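Local coordinates for protein angel homolog 2 (Homo sapiens, PDB 6RW0) that acts as a 2',3'-cyclic phosphatase of the CCR4 deadenylase family and probably binds the 3'-untranslated regions of messenger RNAs, at residues D204-Q209 with K263-E268; P280-P283 with S289-C292. One frame throughout, in Å; residues are numbered along the deposited sequence.

Interaction 1 of 2, residues D204-Q209 with K263-E268; sequences DIKLTQ and KVSGQE
Two donors grip the amide oxygen of Gln267. Ser265 OG gives the shorter bond, 2.6 Å to Gln267 OE1, lying in the carbonyl plane on a lone pair. Lys206 NZ reaches the same Gln267 OE1 at 2.8 Å, but from above that plane, 36° out of it. The lysine chain comes off helix 203-220 almost extended and bends only at its last torsion (chi4 72°), which turns the ammonium group onto the glutamine arriving from the opposite direction. On the way Lys206 CD passes 3.9 Å from Ser265 CB. Ser265 is itself fixed by an ST turn, its OG accepting from Gln267 N at 3.2 Å with an N-H...O angle of 166°. At the next residue of the helix, Leu207 CG packs against Val264 CG1 at 3.6 Å, and Leu245 of helix 244-251 touches both side chains. The backbone carbonyls of Leu197 and Tyr198 also accept from Lys206 NZ, while that of Tyr198 takes Gln267 NE2 as well. The buried ammonium is thus held by three carbonyl oxygens, all neutral, whose dipoles probably offset its charge.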
# COMPACT_ATOMS: atom_id res chain seq x y z
N ASP A 204 -13.43 11.33 2.52
CA ASP A 204 -14.18 11.36 1.25
C ASP A 204 -13.18 11.18 0.10
O ASP A 204 -13.42 10.37 -0.75
CB ASP A 204 -14.96 12.66 1.12
CG ASP A 204 -14.19 13.95 1.31
OD1 ASP A 204 -13.20 13.95 2.01
OD2 ASP A 204 -14.60 14.92 0.75
N ILE A 205 -12.07 11.89 0.11
CA ILE A 205 -11.05 11.70 -0.92
C ILE A 205 -10.44 10.31 -0.82
O ILE A 205 -10.27 9.62 -1.83
CB ILE A 205 -10.00 12.82 -0.90
CG1 ILE A 205 -10.66 14.17 -1.11
CG2 ILE A 205 -8.95 12.52 -1.97
CD1 ILE A 205 -9.69 15.31 -1.00
N LYS A 206 -10.10 9.87 0.40
CA LYS A 206 -9.48 8.56 0.57
C LYS A 206 -10.33 7.44 -0.02
O LYS A 206 -9.82 6.55 -0.71
CB LYS A 206 -9.23 8.26 2.04
CG LYS A 206 -8.00 8.82 2.65
CD LYS A 206 -7.69 7.94 3.87
CE LYS A 206 -6.28 8.14 4.36
NZ LYS A 206 -6.08 9.43 5.02
N LEU A 207 -11.63 7.41 0.34
CA LEU A 207 -12.50 6.34 -0.16
C LEU A 207 -12.65 6.41 -1.67
O LEU A 207 -12.74 5.37 -2.33
CB LEU A 207 -13.88 6.41 0.50
CG LEU A 207 -13.90 5.82 1.91
CD1 LEU A 207 -15.21 6.17 2.59
CD2 LEU A 207 -13.70 4.32 1.89
N THR A 208 -12.66 7.62 -2.24
CA THR A 208 -12.80 7.73 -3.68
C THR A 208 -11.53 7.28 -4.39
O THR A 208 -11.60 6.60 -5.41
CB THR A 208 -13.17 9.17 -4.06
OG1 THR A 208 -14.36 9.57 -3.35
CG2 THR A 208 -13.47 9.30 -5.54
N GLN A 209 -10.36 7.64 -3.85
CA GLN A 209 -9.10 7.13 -4.37
C GLN A 209 -9.07 5.61 -4.32
O GLN A 209 -8.71 4.94 -5.30
CB GLN A 209 -7.93 7.72 -3.60
CG GLN A 209 -7.77 9.22 -3.80
CD GLN A 209 -6.52 9.79 -3.14
OE1 GLN A 209 -5.92 9.17 -2.26
NE2 GLN A 209 -6.12 10.99 -3.57
N LYS A 263 -13.45 10.26 10.14
CA LYS A 263 -13.49 8.98 10.84
C LYS A 263 -13.24 7.81 9.90
O LYS A 263 -13.10 6.68 10.36
CB LYS A 263 -14.83 8.80 11.56
CG LYS A 263 -15.12 9.90 12.58
CD LYS A 263 -14.06 10.02 13.67
CE LYS A 263 -14.25 8.96 14.73
NZ LYS A 263 -15.61 9.00 15.32
N VAL A 264 -13.12 8.08 8.61
CA VAL A 264 -12.96 7.03 7.61
C VAL A 264 -11.68 6.24 7.84
O VAL A 264 -11.67 5.00 7.76
CB VAL A 264 -13.00 7.65 6.20
CG1 VAL A 264 -12.50 6.69 5.15
CG2 VAL A 264 -14.38 8.14 5.87
N SER A 265 -10.58 6.94 8.09
CA SER A 265 -9.27 6.30 8.11
C SER A 265 -8.84 5.83 9.49
O SER A 265 -7.90 5.03 9.59
CB SER A 265 -8.20 7.29 7.64
OG SER A 265 -8.05 8.32 8.61
N GLY A 266 -9.45 6.36 10.54
CA GLY A 266 -9.08 5.98 11.91
C GLY A 266 -7.79 6.65 12.35
O GLY A 266 -7.32 6.36 13.42
N GLN A 267 -7.21 7.54 11.55
CA GLN A 267 -5.98 8.27 11.92
C GLN A 267 -6.32 9.29 13.00
O GLN A 267 -7.38 9.75 12.98
CB GLN A 267 -5.41 9.09 10.77
CG GLN A 267 -4.83 8.30 9.62
CD GLN A 267 -4.79 9.16 8.39
OE1 GLN A 267 -5.81 9.50 7.84
NE2 GLN A 267 -3.60 9.54 7.98
N GLU A 268 -5.36 9.71 13.80
CA GLU A 268 -5.62 10.75 14.83
C GLU A 268 -6.24 12.00 14.15
O GLU A 268 -5.63 12.56 13.25
CB GLU A 268 -4.32 11.09 15.54
CG GLU A 268 -4.50 11.49 16.99
CD GLU A 268 -3.20 11.87 17.67
OE1 GLU A 268 -2.17 11.28 17.32
OE2 GLU A 268 -3.22 12.76 18.53

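Interaction 2 of 2, residues P280-P283 with S289-C292; sequences PIWP and SQNC
A type I beta turn running from Ser289 to Cys292 receives the indole of Trp282 in a long loop between strands 253-255 and 329-331. The turn is closed by Cys292 N bonding to Ser289 O at 2.9 Å, and that same carbonyl oxygen lies at the edge of the indole, in its plane, 3.5 Å from Trp282 CZ2. The Gln290 side chain runs alongside the indole, pointing the other way, its amide inclined 58° to the ring. A bend at chi2 (-64°) folds its amide back, bringing Gln290 OE1 within 3.8 Å of Trp282 CZ2 and 3.9 Å of Pro280 CB. One water joins the two segments: it donates to Gln290 OE1 in a short bond of 2.5 Å and accepts from Ile281 N at 2.9 Å, and it lies on the same side of the indole plane as Gln290 OE1, displaced toward the rim. Within the turn, Ser289 OG accepts from Asn291 N at 3.1 Å, forming an ST turn superimposed on the beta turn. In this endonuclease/exonuclease/phosphatase domain the indole packs against helix 203-220, where Thr208 and Ala211 touch it, and against Leu330 of strand 329-331, while Trp282 NE1 is hydrogen-bonded to Ile288 O. Replacing Trp282 by an alanine here would probably leave the Ile288 carbonyl without the indole N-H it now accepts from and open a gap beside Ser289 and Gln290. At the neighbouring CH2, Trp282 makes a looser apolar contact with Cys292 SG (4.4 Å), which also rests on Ala211.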
# COMPACT_ATOMS: atom_id res chain seq x y z
N PRO A 280 -24.23 9.81 -3.11
CA PRO A 280 -23.01 9.01 -3.09
C PRO A 280 -21.80 9.87 -2.70
O PRO A 280 -21.85 11.11 -2.68
CB PRO A 280 -22.88 8.54 -4.54
CG PRO A 280 -23.37 9.73 -5.31
CD PRO A 280 -24.56 10.24 -4.49
N ILE A 281 -20.70 9.18 -2.43
CA ILE A 281 -19.50 9.86 -1.95
C ILE A 281 -18.91 10.75 -3.03
O ILE A 281 -18.43 11.85 -2.74
CB ILE A 281 -18.48 8.82 -1.45
CG1 ILE A 281 -19.02 8.06 -0.24
CG2 ILE A 281 -17.14 9.49 -1.13
CD1 ILE A 281 -18.14 6.89 0.21
N TRP A 282 -18.91 10.27 -4.26
CA TRP A 282 -18.28 10.93 -5.42
C TRP A 282 -19.31 11.14 -6.51
O TRP A 282 -20.30 10.44 -6.52
CB TRP A 282 -17.08 10.09 -5.89
CG TRP A 282 -17.43 8.71 -6.36
CD1 TRP A 282 -18.01 8.36 -7.54
CD2 TRP A 282 -17.22 7.49 -5.65
NE1 TRP A 282 -18.17 7.01 -7.61
CE2 TRP A 282 -17.71 6.45 -6.46
CE3 TRP A 282 -16.67 7.18 -4.41
CZ2 TRP A 282 -17.65 5.12 -6.07
CZ3 TRP A 282 -16.62 5.87 -4.02
CH2 TRP A 282 -17.11 4.86 -4.84
N PRO A 283 -19.13 12.12 -7.41
CA PRO A 283 -20.13 12.39 -8.41
C PRO A 283 -20.21 11.39 -9.58
O PRO A 283 -19.31 10.70 -9.82
CB PRO A 283 -19.76 13.79 -8.90
CG PRO A 283 -18.28 13.85 -8.74
CD PRO A 283 -18.04 13.10 -7.45
N SER A 289 -19.15 2.95 -10.25
CA SER A 289 -20.40 2.61 -9.55
C SER A 289 -20.15 2.47 -8.06
O SER A 289 -19.02 2.36 -7.65
CB SER A 289 -20.97 1.33 -10.10
OG SER A 289 -20.26 0.22 -9.60
N GLN A 290 -21.21 2.26 -7.29
CA GLN A 290 -21.12 1.99 -5.83
C GLN A 290 -20.53 0.60 -5.55
O GLN A 290 -20.34 0.32 -4.41
CB GLN A 290 -22.48 2.13 -5.15
CG GLN A 290 -23.05 3.52 -5.24
CD GLN A 290 -22.19 4.50 -4.49
OE1 GLN A 290 -21.29 5.07 -5.06
NE2 GLN A 290 -22.46 4.69 -3.20
N ASN A 291 -20.40 -0.29 -6.54
CA ASN A 291 -19.68 -1.57 -6.42
C ASN A 291 -18.21 -1.39 -6.82
O ASN A 291 -17.57 -2.40 -6.99
CB ASN A 291 -20.37 -2.66 -7.23
CG ASN A 291 -21.77 -2.96 -6.73
OD1 ASN A 291 -22.09 -2.69 -5.60
ND2 ASN A 291 -22.58 -3.52 -7.59
N CYS A 292 -17.73 -0.16 -7.04
CA CYS A 292 -16.32 0.12 -7.33
C CYS A 292 -15.87 -0.52 -8.64
O CYS A 292 -14.75 -1.02 -8.75
CB CYS A 292 -15.40 -0.25 -6.17
SG CYS A 292 -15.72 0.73 -4.69
O HOH W 1 -20.01 6.52 -3.46

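Interactions 1 and 2 follow in series along the chain, their centres 15 Å apart and on the same side of the molecule. Helix 203-220 unites them: it supplies residues 204-209 to interaction 1, and its Thr208 packs against Trp282 and Ile281 of interaction 2, while Leu207 CD1 meets Ile281 CD1 at 3.8 Å. Segments 263-268, 280-283 and 289-292 all belong to the long connection between strands 253-255 and 329-331, which therefore lies along this helix at successive points. Interaction 1 is buried and nearer the centre of the chain, whereas interaction 2 is only partly buried. Interaction 1 joins helix to loop, interaction 2 two parts of the loop, and both rest on helix 203-220.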